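Local coordinates for protein lovastatin nonaketide synthase, polyketide synthase component (Aspergillus terreus, PDB 7CPX) that builds dihydromonacolin L, the precursor of lovastatin, from nine malonyl-CoA units as an iterative multidomain polyketide synthase that works together with lovC, at residues C18-D23 with A247-V252; R589-S594 with T607-F612; Y1235-I1240 with V1253-F1258. The protein carries 2 engineered substitutions. All coordinates share one frame; numbering follows the deposited sequence.

Contact 1: residues C18-D23 with A247-V252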
loop_
_atom_site.group_PDB
_atom_site.type_symbol
_atom_site.label_atom_id
_atom_site.label_comp_id
_atom_site.label_asym_id
_atom_site.label_seq_id
_atom_site.Cartn_x
_atom_site.Cartn_y
_atom_site.Cartn_z
ATOM N N CYS A 18 -14.045 36.604 -19.810
ATOM C CA CYS A 18 -12.972 35.703 -20.201
ATOM C C CYS A 18 -12.027 35.458 -19.039
ATOM O O CYS A 18 -11.627 36.395 -18.344
ATOM C CB CYS A 18 -12.193 36.277 -21.390
ATOM S SG CYS A 18 -13.124 36.301 -22.934
ATOM N N ARG A 19 -11.678 34.191 -18.837
ATOM C CA ARG A 19 -10.566 33.769 -17.995
ATOM C C ARG A 19 -9.684 32.947 -18.921
ATOM O O ARG A 19 -9.895 31.743 -19.084
ATOM C CB ARG A 19 -11.025 32.968 -16.792
ATOM C CG ARG A 19 -11.910 33.733 -15.838
ATOM C CD ARG A 19 -11.156 34.843 -15.138
ATOM N NE ARG A 19 -11.983 35.477 -14.120
ATOM C CZ ARG A 19 -12.160 34.998 -12.897
ATOM N NH1 ARG A 19 -11.565 33.886 -12.496
ATOM N NH2 ARG A 19 -12.958 35.646 -12.057
ATOM N N PHE A 20 -8.724 33.611 -19.553
ATOM C CA PHE A 20 -7.863 32.997 -20.542
ATOM C C PHE A 20 -6.412 33.060 -20.089
ATOM O O PHE A 20 -6.036 33.942 -19.311
ATOM C CB PHE A 20 -8.007 33.691 -21.899
ATOM C CG PHE A 20 -9.109 33.136 -22.746
ATOM C CD1 PHE A 20 -10.431 33.354 -22.412
ATOM C CD2 PHE A 20 -8.823 32.401 -23.879
ATOM C CE1 PHE A 20 -11.449 32.847 -23.189
ATOM C CE2 PHE A 20 -9.835 31.889 -24.661
ATOM C CZ PHE A 20 -11.152 32.112 -24.318
ATOM N N PRO A 21 -5.574 32.144 -20.561
ATOM C CA PRO A 21 -4.199 32.090 -20.064
ATOM C C PRO A 21 -3.415 33.322 -20.479
ATOM O O PRO A 21 -3.676 33.940 -21.515
ATOM C CB PRO A 21 -3.643 30.817 -20.707
ATOM C CG PRO A 21 -4.416 30.676 -21.966
ATOM C CD PRO A 21 -5.786 31.233 -21.697
ATOM N N GLY A 22 -2.439 33.677 -19.649
ATOM C CA GLY A 22 -1.683 34.892 -19.854
ATOM C C GLY A 22 -2.250 36.095 -19.140
ATOM O O GLY A 22 -2.119 37.219 -19.639
ATOM N N ASP A 23 -2.887 35.894 -17.987
ATOM C CA ASP A 23 -3.499 36.960 -17.201
ATOM C C ASP A 23 -4.683 37.599 -17.911
ATOM O O ASP A 23 -5.090 38.711 -17.563
ATOM C CB ASP A 23 -2.473 38.040 -16.837
ATOM C CG ASP A 23 -1.213 37.465 -16.221
ATOM O OD1 ASP A 23 -1.300 36.408 -15.562
ATOM O OD2 ASP A 23 -0.135 38.070 -16.398
ATOM N N ALA A 247 -9.072 27.697 -20.286
ATOM C CA ALA A 247 -9.839 28.879 -20.636
ATOM C C ALA A 247 -11.291 28.669 -20.245
ATOM O O ALA A 247 -11.843 27.578 -20.417
ATOM C CB ALA A 247 -9.727 29.195 -22.130
ATOM N N VAL A 248 -11.895 29.724 -19.713
ATOM C CA VAL A 248 -13.319 29.760 -19.409
ATOM C C VAL A 248 -13.874 31.018 -20.054
ATOM O O VAL A 248 -13.527 32.135 -19.652
ATOM C CB VAL A 248 -13.594 29.747 -17.902
ATOM C CG1 VAL A 248 -15.088 29.739 -17.644
ATOM C CG2 VAL A 248 -12.930 28.542 -17.262
ATOM N N CYS A 249 -14.739 30.844 -21.043
ATOM C CA CYS A 249 -15.309 31.953 -21.791
ATOM C C CYS A 249 -16.815 31.969 -21.602
ATOM O O CYS A 249 -17.441 30.919 -21.446
ATOM C CB CYS A 249 -14.975 31.846 -23.279
ATOM S SG CYS A 249 -15.537 33.249 -24.268
ATOM N N SER A 250 -17.387 33.167 -21.600
ATOM C CA SER A 250 -18.828 33.341 -21.588
ATOM C C SER A 250 -19.169 34.470 -22.542
ATOM O O SER A 250 -18.515 35.514 -22.529
ATOM C CB SER A 250 -19.346 33.656 -20.182
ATOM O OG SER A 250 -18.996 32.631 -19.272
ATOM N N VAL A 251 -20.184 34.258 -23.372
ATOM C CA VAL A 251 -20.576 35.216 -24.393
ATOM C C VAL A 251 -22.082 35.404 -24.308
ATOM O O VAL A 251 -22.840 34.438 -24.447
ATOM C CB VAL A 251 -20.157 34.744 -25.794
ATOM C CG1 VAL A 251 -21.014 35.380 -26.858
ATOM C CG2 VAL A 251 -18.694 35.058 -26.036
ATOM N N VAL A 252 -22.515 36.638 -24.081
ATOM C CA VAL A 252 -23.938 36.950 -24.046
ATOM C C VAL A 252 -24.412 37.145 -25.479
ATOM O O VAL A 252 -23.910 38.017 -26.196
ATOM C CB VAL A 252 -24.212 38.196 -23.194
ATOM C CG1 VAL A 252 -25.706 38.406 -23.028
ATOM C CG2 VAL A 252 -23.536 38.068 -21.841
#
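The methyl group of A247 sits over the middle of the F20 ring, its CB 3.7 Å from the ring centroid and 12° off the ring normal, a CH-pi contact made where two antiparallel strands part company. F20 lies just past the end of strand 11-19. With chi1 at -87°, CG stands beside its own backbone N, and the ring comes back over A247 and alongside C249. Its CE1 then meets CB of C249 at 3.7 Å, close to the ring plane, so the same phenyl is met over a face by one residue and at an edge by another. The SG of C249 is also at that edge, a sulfur-aromatic contact 5.5 Å from the F20 ring centroid. In the non-hydrogen-bonded pair C18-C249 the two SG atoms approach to 4.1 Å, a van der Waals contact between thiols and no disulfide.

The backbone supplies the register: R19 and V248 form a hydrogen-bonded pair, with R19 N to V248 O and V248 N to R19 O both 2.9 Å. R19 and V248 point to the opposite face of the sheet from C18 and C249.

This buried pairing belongs to the thiolase fold of the ketosynthase. Helix 369-386 covers C18, F20, A247 and C249, whereas V248 packs on helix 97-113, whose E104 and E108 take the R19 guanidinium in salt bridges; strands 203-209 and 268-277 flank the pair within the sheet.

Contact 2: residues R589-S594 with T607-F612; sequences RELDDS and TLLDQF
Residues 589-594 of helix 582-596 face the loop 607-612; the CA atoms of D592 and T607, 7.3 Å apart, are the nearest across the contact, and side chains span the gap. In the loop, the carbonyl O of L608 accepts bonds from the N atoms of both Q611 and F612. The two elements, both in the malonyl-CoA:ACP transacylase domain, are joined by a salt-bridge network of R589, D592 and D610.

R589 starts away from the loop, but bends at chi2 and chi3 (83°) bring the guanidinium round beside D592, one helical turn on. It grips that carboxylate side-on, NE and NH2 both converging on the single oxygen OD2, in the guanidinium plane; NE, 3.0 Å from D592 OD2, uses the anti lone pair of that oxygen. The guanidinium edge also meets D610, whose carboxylate is turned 57° against it.

Beside these charges lies an apolar patch, where CB of L591 touches CD1 of L609 at 3.7 Å. Both leucines also pack on A633 of helix 624-644, and helix 671-682 contributes I675 against L591 and Y679 against L609.

The arginine probably offsets the proximity of two acids, since OD2 of D592 and OD2 of D610 are 4.1 Å apart. Its link across the contact is a weak, bent one: NH2 of R589 to OD1 of D610, 3.1 Å with 129° at the hydrogen.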
loop_
_atom_site.group_PDB
_atom_site.type_symbol
_atom_site.label_atom_id
_atom_site.label_comp_id
_atom_site.label_asym_id
_atom_site.label_seq_id
_atom_site.Cartn_x
_atom_site.Cartn_y
_atom_site.Cartn_z
ATOM N N ARG A 589 -35.545 79.493 -18.074
ATOM C CA ARG A 589 -36.187 80.310 -19.099
ATOM C C ARG A 589 -37.705 80.238 -18.980
ATOM O O ARG A 589 -38.399 81.250 -19.136
ATOM C CB ARG A 589 -35.736 79.862 -20.489
ATOM C CG ARG A 589 -34.277 80.162 -20.809
ATOM C CD ARG A 589 -34.013 81.658 -20.939
ATOM N NE ARG A 589 -33.802 82.302 -19.647
ATOM C CZ ARG A 589 -32.626 82.415 -19.045
ATOM N NH1 ARG A 589 -31.519 81.936 -19.588
ATOM N NH2 ARG A 589 -32.558 83.025 -17.864
ATOM N N GLU A 590 -38.237 79.046 -18.710
ATOM C CA GLU A 590 -39.674 78.921 -18.476
ATOM C C GLU A 590 -40.100 79.732 -17.256
ATOM O O GLU A 590 -41.152 80.383 -17.264
ATOM C CB GLU A 590 -40.054 77.451 -18.301
ATOM C CG GLU A 590 -39.849 76.604 -19.546
ATOM C CD GLU A 590 -40.777 76.996 -20.679
ATOM O OE1 GLU A 590 -41.688 77.818 -20.447
ATOM O OE2 GLU A 590 -40.595 76.481 -21.802
ATOM N N LEU A 591 -39.293 79.696 -16.194
ATOM C CA LEU A 591 -39.599 80.488 -15.007
ATOM C C LEU A 591 -39.579 81.978 -15.322
ATOM O O LEU A 591 -40.409 82.740 -14.817
ATOM C CB LEU A 591 -38.609 80.170 -13.884
ATOM C CG LEU A 591 -38.543 78.724 -13.380
ATOM C CD1 LEU A 591 -37.687 78.645 -12.126
ATOM C CD2 LEU A 591 -39.926 78.145 -13.118
ATOM N N ASP A 592 -38.627 82.415 -16.149
ATOM C CA ASP A 592 -38.581 83.814 -16.561
ATOM C C ASP A 592 -39.822 84.189 -17.360
ATOM O O ASP A 592 -40.382 85.277 -17.182
ATOM C CB ASP A 592 -37.321 84.077 -17.387
ATOM C CG ASP A 592 -36.049 83.918 -16.578
ATOM O OD1 ASP A 592 -36.023 84.370 -15.415
ATOM O OD2 ASP A 592 -35.075 83.342 -17.108
ATOM N N ASP A 593 -40.261 83.301 -18.254
ATOM C CA ASP A 593 -41.481 83.558 -19.011
ATOM C C ASP A 593 -42.677 83.690 -18.079
ATOM O O ASP A 593 -43.526 84.572 -18.261
ATOM C CB ASP A 593 -41.715 82.441 -20.027
ATOM C CG ASP A 593 -40.584 82.319 -21.029
ATOM O OD1 ASP A 593 -39.939 83.346 -21.329
ATOM O OD2 ASP A 593 -40.338 81.195 -21.515
ATOM N N SER A 594 -42.762 82.817 -17.073
ATOM C CA SER A 594 -43.831 82.928 -16.085
ATOM C C SER A 594 -43.737 84.246 -15.326
ATOM O O SER A 594 -44.756 84.889 -15.046
ATOM C CB SER A 594 -43.770 81.748 -15.118
ATOM O OG SER A 594 -43.718 80.520 -15.820
ATOM N N THR A 607 -35.466 89.768 -11.799
ATOM C CA THR A 607 -35.105 88.371 -12.024
ATOM C C THR A 607 -33.924 87.995 -11.142
ATOM O O THR A 607 -32.778 88.356 -11.421
ATOM C CB THR A 607 -34.774 88.147 -13.497
ATOM O OG1 THR A 607 -35.816 88.695 -14.314
ATOM C CG2 THR A 607 -34.634 86.660 -13.793
ATOM N N LEU A 608 -34.203 87.258 -10.065
ATOM C CA LEU A 608 -33.130 86.651 -9.288
ATOM C C LEU A 608 -32.408 85.583 -10.094
ATOM O O LEU A 608 -31.221 85.325 -9.868
ATOM C CB LEU A 608 -33.695 86.050 -8.004
ATOM C CG LEU A 608 -34.708 84.923 -8.230
ATOM C CD1 LEU A 608 -34.045 83.555 -8.144
ATOM C CD2 LEU A 608 -35.852 85.028 -7.244
ATOM N N LEU A 609 -33.112 84.951 -11.037
ATOM C CA LEU A 609 -32.521 83.892 -11.844
ATOM C C LEU A 609 -31.326 84.382 -12.650
ATOM O O LEU A 609 -30.478 83.571 -13.036
ATOM C CB LEU A 609 -33.583 83.307 -12.778
ATOM C CG LEU A 609 -34.829 82.758 -12.076
ATOM C CD1 LEU A 609 -35.997 82.628 -13.042
ATOM C CD2 LEU A 609 -34.525 81.421 -11.423
ATOM N N ASP A 610 -31.243 85.687 -12.911
ATOM C CA ASP A 610 -30.132 86.271 -13.652
ATOM C C ASP A 610 -29.403 87.346 -12.856
ATOM O O ASP A 610 -28.525 88.020 -13.408
ATOM C CB ASP A 610 -30.631 86.856 -14.976
ATOM C CG ASP A 610 -31.351 85.832 -15.832
ATOM O OD1 ASP A 610 -31.018 84.632 -15.731
ATOM O OD2 ASP A 610 -32.249 86.226 -16.603
ATOM N N GLN A 611 -29.739 87.526 -11.578
ATOM C CA GLN A 611 -29.134 88.577 -10.769
ATOM C C GLN A 611 -28.530 88.015 -9.488
ATOM O O GLN A 611 -27.486 88.490 -9.030
ATOM C CB GLN A 611 -30.172 89.651 -10.436
ATOM C CG GLN A 611 -30.692 90.404 -11.650
ATOM C CD GLN A 611 -31.842 91.332 -11.310
ATOM O OE1 GLN A 611 -32.245 91.441 -10.153
ATOM N NE2 GLN A 611 -32.379 92.004 -12.322
ATOM N N PHE A 612 -29.177 87.009 -8.903
ATOM C CA PHE A 612 -28.718 86.410 -7.656
ATOM C C PHE A 612 -28.265 84.967 -7.799
ATOM O O PHE A 612 -27.369 84.546 -7.064
ATOM C CB PHE A 612 -29.824 86.480 -6.592
ATOM C CG PHE A 612 -30.116 87.873 -6.116
ATOM C CD1 PHE A 612 -29.400 88.424 -5.066
ATOM C CD2 PHE A 612 -31.101 88.636 -6.720
ATOM C CE1 PHE A 612 -29.662 89.707 -4.626
ATOM C CE2 PHE A 612 -31.368 89.918 -6.285
ATOM C CZ PHE A 612 -30.649 90.455 -5.237
#

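Contact 3: residues Y1235-I1240 with V1253-F1258; sequences YLSGDI and VENITF
L1236 and F1258 open the hydrogen bonding of this antiparallel hairpin: L1236 N to F1258 O and F1258 N to L1236 O are both 2.9 Å. S1237 and T1257 follow as a non-hydrogen-bonded pair, and G1238 N reaches I1256 O at 2.9 Å. The regular pattern then breaks at a G1 beta bulge, with N1255 and I1256 both facing G1238. N1255 has left-handed backbone angles (53°/49°), and its N donates to OD1 of D1239, reaching it from above the carboxylate plane.

Apolar contacts gather on the face of L1236, I1240, I1256 and F1258, where L1236 CB approaches CD1 of F1258 at 4.3 Å. Just before the chain turns a corner at E1254, V1253 lies alongside I1240, CB to CB 3.7 Å. Helix 1170-1184 packs on this face through F1177, V1180 and Y1184. On the other side T1257 holds CG2 anti to its backbone N, with OG1 beside that N (chi1 -72°), which sets the methyl obliquely against the Y1235 ring; R1844 adds a cation-pi contact there.

Charged groups collect at the bulge, where D1239 and E1254 run alongside, OD2 to OE2 5.3 Å. R1203 forms a salt bridge with E1254, and D2018 N of the second subunit donates to OE2 of E1254. The chemistry therefore divides this part of the predicted C-terminal hotdog fold into an apolar helix-facing side and an acidic corner at the dimer interface, whose negative charge R1203 probably moderates.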
loop_
_atom_site.group_PDB
_atom_site.type_symbol
_atom_site.label_atom_id
_atom_site.label_comp_id
_atom_site.label_asym_id
_atom_site.label_seq_id
_atom_site.Cartn_x
_atom_site.Cartn_y
_atom_site.Cartn_z
ATOM N N TYR A 1235 20.292 -26.748 -6.864
ATOM C CA TYR A 1235 20.237 -25.304 -7.039
ATOM C C TYR A 1235 21.626 -24.739 -6.794
ATOM O O TYR A 1235 22.319 -25.167 -5.868
ATOM C CB TYR A 1235 19.198 -24.650 -6.113
ATOM C CG TYR A 1235 19.447 -24.774 -4.624
ATOM C CD1 TYR A 1235 20.454 -24.051 -4.002
ATOM C CD2 TYR A 1235 18.638 -25.577 -3.833
ATOM C CE1 TYR A 1235 20.670 -24.149 -2.645
ATOM C CE2 TYR A 1235 18.846 -25.680 -2.471
ATOM C CZ TYR A 1235 19.861 -24.960 -1.882
ATOM O OH TYR A 1235 20.076 -25.059 -0.528
ATOM N N LEU A 1236 22.028 -23.792 -7.636
ATOM C CA LEU A 1236 23.353 -23.199 -7.521
ATOM C C LEU A 1236 23.357 -22.114 -6.459
ATOM O O LEU A 1236 22.431 -21.307 -6.374
ATOM C CB LEU A 1236 23.790 -22.603 -8.856
ATOM C CG LEU A 1236 24.248 -23.559 -9.956
ATOM C CD1 LEU A 1236 23.197 -24.605 -10.246
ATOM C CD2 LEU A 1236 24.564 -22.771 -11.210
ATOM N N SER A 1237 24.411 -22.087 -5.650
ATOM C CA SER A 1237 24.605 -21.037 -4.662
ATOM C C SER A 1237 25.911 -20.325 -4.967
ATOM O O SER A 1237 26.956 -20.970 -5.097
ATOM C CB SER A 1237 24.626 -21.600 -3.240
ATOM O OG SER A 1237 24.605 -20.559 -2.281
ATOM N N GLY A 1238 25.849 -19.002 -5.084
ATOM C CA GLY A 1238 27.029 -18.231 -5.420
ATOM C C GLY A 1238 27.201 -16.962 -4.612
ATOM O O GLY A 1238 26.220 -16.337 -4.204
ATOM N N ASP A 1239 28.448 -16.576 -4.369
ATOM C CA ASP A 1239 28.778 -15.316 -3.719
ATOM C C ASP A 1239 29.546 -14.450 -4.704
ATOM O O ASP A 1239 30.572 -14.878 -5.238
ATOM C CB ASP A 1239 29.609 -15.547 -2.456
ATOM C CG ASP A 1239 28.919 -16.455 -1.460
ATOM O OD1 ASP A 1239 27.820 -16.959 -1.775
ATOM O OD2 ASP A 1239 29.474 -16.667 -0.362
ATOM N N ILE A 1240 29.061 -13.234 -4.928
ATOM C CA ILE A 1240 29.622 -12.336 -5.929
ATOM C C ILE A 1240 30.248 -11.143 -5.225
ATOM O O ILE A 1240 29.783 -10.724 -4.160
ATOM C CB ILE A 1240 28.554 -11.868 -6.936
ATOM C CG1 ILE A 1240 27.842 -13.068 -7.562
ATOM C CG2 ILE A 1240 29.195 -11.027 -8.016
ATOM C CD1 ILE A 1240 26.563 -12.705 -8.275
ATOM N N VAL A 1253 27.562 -10.166 -3.361
ATOM C CA VAL A 1253 26.435 -11.064 -3.164
ATOM C C VAL A 1253 26.917 -12.267 -2.371
ATOM O O VAL A 1253 28.068 -12.695 -2.508
ATOM C CB VAL A 1253 25.812 -11.506 -4.503
ATOM C CG1 VAL A 1253 24.570 -12.324 -4.257
ATOM C CG2 VAL A 1253 25.486 -10.298 -5.357
ATOM N N GLU A 1254 26.036 -12.804 -1.534
ATOM C CA GLU A 1254 26.333 -13.947 -0.684
ATOM C C GLU A 1254 25.187 -14.936 -0.799
ATOM O O GLU A 1254 24.038 -14.604 -0.476
ATOM C CB GLU A 1254 26.528 -13.524 0.774
ATOM C CG GLU A 1254 26.731 -14.690 1.730
ATOM C CD GLU A 1254 26.841 -14.254 3.175
ATOM O OE1 GLU A 1254 26.764 -13.036 3.440
ATOM O OE2 GLU A 1254 27.003 -15.133 4.046
ATOM N N ASN A 1255 25.511 -16.143 -1.261
ATOM C CA ASN A 1255 24.570 -17.253 -1.352
ATOM C C ASN A 1255 23.308 -16.847 -2.107
ATOM O O ASN A 1255 22.180 -17.075 -1.663
ATOM C CB ASN A 1255 24.239 -17.797 0.037
ATOM C CG ASN A 1255 23.321 -19.002 -0.012
ATOM O OD1 ASN A 1255 23.243 -19.695 -1.025
ATOM N ND2 ASN A 1255 22.618 -19.254 1.083
ATOM N N ILE A 1256 23.507 -16.226 -3.268
ATOM C CA ILE A 1256 22.429 -16.127 -4.240
ATOM C C ILE A 1256 22.144 -17.521 -4.776
ATOM O O ILE A 1256 23.046 -18.212 -5.268
ATOM C CB ILE A 1256 22.784 -15.147 -5.367
ATOM C CG1 ILE A 1256 21.724 -15.208 -6.469
ATOM C CG2 ILE A 1256 24.156 -15.448 -5.941
ATOM C CD1 ILE A 1256 21.773 -14.050 -7.438
ATOM N N THR A 1257 20.892 -17.942 -4.666
ATOM C CA THR A 1257 20.466 -19.295 -4.981
ATOM C C THR A 1257 19.631 -19.240 -6.248
ATOM O O THR A 1257 18.495 -18.742 -6.229
ATOM C CB THR A 1257 19.672 -19.900 -3.826
ATOM O OG1 THR A 1257 20.552 -20.191 -2.734
ATOM C CG2 THR A 1257 18.972 -21.168 -4.274
ATOM N N PHE A 1258 20.223 -19.736 -7.334
ATOM C CA PHE A 1258 19.552 -19.952 -8.611
ATOM C C PHE A 1258 18.929 -21.338 -8.555
ATOM O O PHE A 1258 19.640 -22.344 -8.465
ATOM C CB PHE A 1258 20.530 -19.865 -9.779
ATOM C CG PHE A 1258 21.416 -18.651 -9.773
ATOM C CD1 PHE A 1258 22.453 -18.528 -8.867
ATOM C CD2 PHE A 1258 21.244 -17.658 -10.718
ATOM C CE1 PHE A 1258 23.275 -17.421 -8.879
ATOM C CE2 PHE A 1258 22.063 -16.553 -10.738
ATOM C CZ PHE A 1258 23.082 -16.431 -9.817
#

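In the fold
Each contact belongs to a different catalytic domain: contact 1 to the ketosynthase, contact 2 to the malonyl transacylase and contact 3 to the dehydratase. None touches another. Centre to centre, contacts 1 and 2 are about 56 Å apart, contacts 1 and 3 about 65 Å, and contacts 2 and 3 about 119 Å. Contact 1 joins strands 224 residues apart, whereas contacts 2 and 3 each close over only 13. Two lie near predicted catalytic residues: the A247 side chain is about 9 Å from that of H367 and about 12 Å from that of C181, and the F1258 side chain about 7 Å from that of D1174 and about 9 Å from that of H985. Contact 2 is structural packing.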